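Local coordinates for putative pyruvate dehydrogenase (Rhodopseudomonas palustris, PDB 3IC3), which is of unknown function, belongs to the uncharacterised DUF5076 family, forms a two-chain assembly and has only tentatively been named a pyruvate dehydrogenase, at residues A[10-13]-A[14-18]; A[74-77]-A[78-82]. One frame throughout, in Å; residues are numbered along the deposited sequence.

Contact 1: A[10-13]-A[14-18]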
ATOM      1  N   GLN A  10      -4.777  -5.080  11.617  1.00 11.06           N
ATOM      2  CA  GLN A  10      -4.704  -6.381  10.965  1.00 11.40           C
ATOM      3  C   GLN A  10      -3.689  -7.227  11.741  1.00 11.37           C
ATOM      4  O   GLN A  10      -2.642  -6.725  12.153  1.00 10.60           O
ATOM      5  CB  GLN A  10      -4.279  -6.272   9.512  1.00 12.42           C
ATOM      6  CG  GLN A  10      -5.421  -5.922   8.548  1.00 13.64           C
ATOM      7  CD  GLN A  10      -6.520  -6.944   8.606  1.00 14.72           C
ATOM      8  OE1 GLN A  10      -6.292  -8.106   8.317  1.00 18.89           O
ATOM      9  NE2 GLN A  10      -7.681  -6.550   9.049  1.00 13.92           N
ATOM     10  N   PRO A  11      -4.003  -8.505  11.938  1.00 11.44           N
ATOM     11  CA  PRO A  11      -3.004  -9.413  12.511  1.00 11.70           C
ATOM     12  C   PRO A  11      -1.898  -9.743  11.508  1.00 11.44           C
ATOM     13  O   PRO A  11      -2.112  -9.667  10.291  1.00 11.77           O
ATOM     14  CB  PRO A  11      -3.801 -10.677  12.828  1.00 12.37           C
ATOM     15  CG  PRO A  11      -5.192 -10.389  12.545  1.00 14.35           C
ATOM     16  CD  PRO A  11      -5.286  -9.178  11.675  1.00 12.07           C
ATOM     17  N   LEU A  12      -0.738 -10.164  12.006  1.00 10.96           N
ATOM     18  CA  LEU A  12       0.307 -10.675  11.123  1.00 11.14           C
ATOM     19  C   LEU A  12      -0.253 -11.807  10.249  1.00 11.00           C
ATOM     20  O   LEU A  12      -0.926 -12.708  10.762  1.00 12.07           O
ATOM     21  CB  LEU A  12       1.476 -11.232  11.936  1.00 10.60           C
ATOM     22  CG  LEU A  12       2.232 -10.263  12.856  1.00 12.93           C
ATOM     23  CD1 LEU A  12       3.345 -10.993  13.672  1.00 12.54           C
ATOM     24  CD2 LEU A  12       2.796  -9.109  12.040  1.00 13.99           C
ATOM     25  N   PRO A  13       0.082 -11.827   8.947  1.00 11.72           N
ATOM     26  CA  PRO A  13      -0.288 -13.030   8.185  1.00 12.35           C
ATOM     27  C   PRO A  13       0.299 -14.298   8.798  1.00 12.67           C
ATOM     28  O   PRO A  13       1.420 -14.265   9.300  1.00 12.34           O
ATOM     29  CB  PRO A  13       0.358 -12.791   6.815  1.00 13.13           C
ATOM     30  CG  PRO A  13       0.421 -11.322   6.701  1.00 12.03           C
ATOM     31  CD  PRO A  13       0.683 -10.801   8.081  1.00 11.79           C
ATOM     32  N   PRO A  14      -0.451 -15.408   8.788  1.00 13.76           N
ATOM     33  CA  PRO A  14       0.096 -16.598   9.407  1.00 14.17           C
ATOM     34  C   PRO A  14       1.473 -17.036   8.887  1.00 14.77           C
ATOM     35  O   PRO A  14       2.262 -17.529   9.677  1.00 14.57           O
ATOM     36  CB  PRO A  14      -0.981 -17.658   9.146  1.00 15.55           C
ATOM     37  CG  PRO A  14      -2.238 -16.867   9.073  1.00 15.84           C
ATOM     38  CD  PRO A  14      -1.854 -15.588   8.387  1.00 14.92           C
ATOM     39  N   ASP A  15       1.779 -16.828   7.605  1.00 14.69           N
ATOM     40  CA  ASP A  15       3.083 -17.256   7.052  1.00 15.19           C
ATOM     41  C   ASP A  15       4.256 -16.369   7.481  1.00 14.72           C
ATOM     42  O   ASP A  15       5.424 -16.728   7.295  1.00 15.62           O
ATOM     43  CB  ASP A  15       3.046 -17.439   5.513  1.00 15.07           C
ATOM     44  CG  ASP A  15       2.913 -16.135   4.748  1.00 16.29           C
ATOM     45  OD1 ASP A  15       2.318 -15.174   5.279  1.00 16.89           O
ATOM     46  OD2 ASP A  15       3.369 -16.089   3.580  1.00 15.27           O
ATOM     47  N   VAL A  16       3.940 -15.217   8.058  1.00 13.78           N
ATOM     48  CA  VAL A  16       4.932 -14.290   8.548  1.00 13.74           C
ATOM     49  C   VAL A  16       5.269 -14.551  10.016  1.00 14.00           C
ATOM     50  O   VAL A  16       6.354 -14.210  10.474  1.00 13.39           O
ATOM     51  CB  VAL A  16       4.382 -12.854   8.346  1.00 14.68           C
ATOM     52  CG1 VAL A  16       5.017 -11.860   9.258  1.00 15.96           C
ATOM     53  CG2 VAL A  16       4.495 -12.507   6.837  1.00 13.54           C
ATOM     54  N   GLU A  17       4.334 -15.136  10.756  1.00 14.37           N
ATOM     55  CA  GLU A  17       4.531 -15.342  12.205  1.00 14.76           C
ATOM     56  C   GLU A  17       5.783 -16.158  12.485  1.00 14.72           C
ATOM     57  O   GLU A  17       5.998 -17.194  11.852  1.00 14.50           O
ATOM     58  CB  GLU A  17       3.310 -16.038  12.800  1.00 15.55           C
ATOM     59  CG  GLU A  17       2.084 -15.169  12.864  1.00 15.80           C
ATOM     60  CD  GLU A  17       0.960 -15.882  13.571  1.00 20.49           C
ATOM     61  OE1 GLU A  17       0.244 -16.662  12.898  1.00 21.19           O
ATOM     62  OE2 GLU A  17       0.794 -15.675  14.802  1.00 20.54           O
ATOM     63  N   GLY A  18       6.621 -15.677  13.407  1.00 14.62           N
ATOM     64  CA  GLY A  18       7.880 -16.350  13.754  1.00 15.09           C
ATOM     65  C   GLY A  18       9.018 -16.249  12.746  1.00 15.32           C
ATOM     66  O   GLY A  18      10.072 -16.847  12.945  1.00 16.10           O
TER
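The carbonyl oxygen of P13 is gripped by two backbone N-H groups of the turn that follows it. V16 N gives the firmer bond, 3.0 Å to P13 O with an N-H...O angle of 150°, approaching from above the plane of the P13 carbonyl and closing a type I beta turn over P13-V16. E17 N adds a weak second bond to P13 O at 3.4 Å. Proline suits P14, at position i+1, since its ring restrains phi near the -55° found there, and the turn's closing bond needs no N-H from that position. Side chains fill in around this loop. V16 CG2 lies 4.1 Å from P13 CB, while the CB of L12 meets the aliphatic CG of E17 at 4.1 Å. D15, its CG held between the backbone N and the carbonyl carbon (chi1 70°), lays its carboxylate beside the P13 ring, with OD1 3.4 Å from P13 CB; that same oxygen is hydrogen-bonded to S36 OG of the second subunit, which helps hold it there. F29 of that subunit packs on both L12 and V16. The turn thus satisfies its own carbonyl internally and presents apolar groups, together with one carboxylate oxygen, to the partner chain.

Contact 2: A[74-77]-A[78-82]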
ATOM      1  N   GLU A  74     -14.406  -4.749 -15.170  1.00 15.90           N
ATOM      2  CA  GLU A  74     -14.968  -3.399 -15.084  1.00 15.36           C
ATOM      3  C   GLU A  74     -14.533  -2.710 -13.787  1.00 14.07           C
ATOM      4  O   GLU A  74     -14.206  -1.516 -13.779  1.00 13.45           O
ATOM      5  CB  GLU A  74     -16.492  -3.438 -15.142  1.00 15.44           C
ATOM      6  CG  GLU A  74     -17.033  -3.867 -16.497  1.00 17.43           C
ATOM      7  CD  GLU A  74     -18.511  -4.219 -16.458  1.00 19.05           C
ATOM      8  OE1 GLU A  74     -19.089  -4.391 -15.360  1.00 18.85           O
ATOM      9  OE2 GLU A  74     -19.085  -4.337 -17.547  1.00 22.03           O
ATOM     10  N   ALA A  75     -14.565  -3.442 -12.680  1.00 12.96           N
ATOM     11  CA  ALA A  75     -14.112  -2.881 -11.397  1.00 12.81           C
ATOM     12  C   ALA A  75     -12.640  -2.454 -11.463  1.00 12.47           C
ATOM     13  O   ALA A  75     -12.273  -1.380 -10.972  1.00 11.94           O
ATOM     14  CB  ALA A  75     -14.312  -3.884 -10.270  1.00 12.13           C
ATOM     15  N   LEU A  76     -11.803  -3.287 -12.070  1.00 12.19           N
ATOM     16  CA  LEU A  76     -10.398  -2.943 -12.179  1.00 12.32           C
ATOM     17  C   LEU A  76     -10.225  -1.701 -13.054  1.00 12.05           C
ATOM     18  O   LEU A  76      -9.470  -0.817 -12.699  1.00 10.02           O
ATOM     19  CB  LEU A  76      -9.588  -4.077 -12.763  1.00 12.89           C
ATOM     20  CG  LEU A  76      -8.081  -3.859 -12.802  1.00 13.53           C
ATOM     21  CD1 LEU A  76      -7.484  -3.686 -11.392  1.00 11.94           C
ATOM     22  CD2 LEU A  76      -7.495  -5.079 -13.525  1.00 14.54           C
ATOM     23  N   GLU A  77     -10.942  -1.631 -14.176  1.00 11.93           N
ATOM     24  CA  GLU A  77     -10.884  -0.418 -15.011  1.00 13.08           C
ATOM     25  C   GLU A  77     -11.237   0.854 -14.230  1.00 12.32           C
ATOM     26  O   GLU A  77     -10.555   1.882 -14.350  1.00 12.54           O
ATOM     27  CB  GLU A  77     -11.806  -0.561 -16.241  1.00 13.60           C
ATOM     28  CG  GLU A  77     -12.081   0.747 -16.992  1.00 17.57           C
ATOM     29  CD  GLU A  77     -10.860   1.348 -17.695  1.00 24.89           C
ATOM     30  OE1 GLU A  77      -9.846   0.628 -17.850  1.00 27.86           O
ATOM     31  OE2 GLU A  77     -10.931   2.545 -18.138  1.00 27.99           O
ATOM     32  N   ARG A  78     -12.302   0.784 -13.443  1.00 11.88           N
ATOM     33  CA  ARG A  78     -12.757   1.894 -12.632  1.00 12.29           C
ATOM     34  C   ARG A  78     -11.705   2.324 -11.608  1.00 11.37           C
ATOM     35  O   ARG A  78     -11.427   3.518 -11.438  1.00 11.25           O
ATOM     36  CB  ARG A  78     -14.056   1.533 -11.899  1.00 12.85           C
ATOM     37  CG  ARG A  78     -15.289   1.392 -12.754  1.00 19.27           C
ATOM     38  CD  ARG A  78     -15.731   2.698 -13.394  1.00 24.96           C
ATOM     39  NE  ARG A  78     -15.362   3.893 -12.636  1.00 28.82           N
ATOM     40  CZ  ARG A  78     -16.133   4.531 -11.752  1.00 31.56           C
ATOM     41  NH1 ARG A  78     -17.372   4.108 -11.422  1.00 31.86           N
ATOM     42  NH2 ARG A  78     -15.637   5.608 -11.174  1.00 32.94           N
ATOM     43  N   ILE A  79     -11.125   1.348 -10.929  1.00 11.28           N
ATOM     44  CA  ILE A  79     -10.050   1.625  -9.968  1.00 10.71           C
ATOM     45  C   ILE A  79      -8.841   2.298 -10.643  1.00 10.36           C
ATOM     46  O   ILE A  79      -8.333   3.308 -10.121  1.00 10.76           O
ATOM     47  CB  ILE A  79      -9.639   0.369  -9.182  1.00 11.32           C
ATOM     48  CG1 ILE A  79     -10.753   0.024  -8.180  1.00 11.53           C
ATOM     49  CG2 ILE A  79      -8.284   0.595  -8.452  1.00 12.38           C
ATOM     50  CD1 ILE A  79     -10.695  -1.365  -7.644  1.00 13.73           C
ATOM     51  N   VAL A  80      -8.434   1.794 -11.802  1.00 10.37           N
ATOM     52  CA  VAL A  80      -7.340   2.398 -12.558  1.00 10.62           C
ATOM     53  C   VAL A  80      -7.681   3.836 -12.980  1.00 10.29           C
ATOM     54  O   VAL A  80      -6.826   4.710 -12.912  1.00  9.78           O
ATOM     55  CB  VAL A  80      -6.902   1.549 -13.758  1.00 10.66           C
ATOM     56  CG1 VAL A  80      -5.846   2.304 -14.581  1.00 13.41           C
ATOM     57  CG2 VAL A  80      -6.340   0.180 -13.273  1.00 11.40           C
ATOM     58  N   GLU A  81      -8.929   4.085 -13.415  1.00 11.21           N
ATOM     59  CA  GLU A  81      -9.375   5.455 -13.717  1.00 11.08           C
ATOM     60  C   GLU A  81      -9.257   6.388 -12.514  1.00 10.73           C
ATOM     61  O   GLU A  81      -8.776   7.524 -12.625  1.00 10.64           O
ATOM     62  CB  GLU A  81     -10.830   5.464 -14.220  1.00 12.04           C
ATOM     63  CG  GLU A  81     -10.992   4.824 -15.591  1.00 12.47           C
ATOM     64  CD  GLU A  81     -12.456   4.568 -15.987  1.00 14.58           C
ATOM     65  OE1 GLU A  81     -13.399   4.972 -15.273  1.00 16.07           O
ATOM     66  OE2 GLU A  81     -12.642   3.958 -17.048  1.00 17.34           O
HETATM   67  N   MSE A  82      -9.675   5.911 -11.348  1.00  9.88           N
HETATM   68  CA  MSE A  82      -9.573   6.715 -10.140  1.00 11.38           C
HETATM   69  C   MSE A  82      -8.124   6.967  -9.727  1.00 10.36           C
HETATM   70  O   MSE A  82      -7.772   8.083  -9.338  1.00 10.45           O
HETATM   71  CB  MSE A  82     -10.357   6.074  -9.002  1.00 11.32           C
HETATM   72  CG  MSE A  82     -11.852   6.211  -9.184  1.00 13.18           C
HETATM   73 SE   MSE A  82     -12.831   5.269  -7.799  0.85 14.37          SE
HETATM   74  CE  MSE A  82     -13.310   3.703  -8.820  1.00 23.19           C
TER
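Helix 72-87 supplies both segments, and four successive i to i+4 backbone bonds run along about two turns of it. R78 N reaches E74 O at 3.0 Å, and I79 N, V80 N and E81 N repeat the step to A75 O, L76 O and E77 O. The bond from V80 N to L76 O, 2.9 Å long and 168° at the hydrogen, points almost straight down the C=O bond. On the exposed side, E77 and E81 bring their carboxylates together, E77 OE2 to E81 OE2 only 2.5 Å apart and the two planes 81° from each other. The CG of E77 is anti to its backbone N, and a bend at chi2 (67°) then brings the acid round to E81. Such a spacing would be hard to keep between two full negative charges, so a proton is probably shared by the pair. R78 NE lies 3.5 Å from E81 OE1 in a salt bridge, while R78 NH1 bonds Y70 OH.

The helix is amphipathic, with acidic and basic residues on one side and small or branched apolar ones on the other. A75 is small enough to sit against Y64 of helix 46-66, and I79 packs on A60 of the same helix. L76 CG approaches V80 CG2 at 4.4 Å, one turn apart on the same helix face, and both residues meet L87 of the second subunit. I79 also packs on L53 of that subunit.

Overall arrangement
Contact 1 comes early in the chain, in the loop before strand 23-31, whereas contact 2 lies on helix 72-87, the last helix of the chain. They do not touch: their centres are 30 Å apart and their nearest atoms about 18 Å, on opposite sides of the chain's centre. What they share is the second subunit. Contact 1 meets residues of that subunit's two-stranded antiparallel sheet, among them F29 and S36, while contact 2 meets L53 of its helix 46-66 and L87 of its helix 72-87. The two contacts therefore belong to separate patches of the dimer interface, one turn-to-sheet and one helix-to-helix.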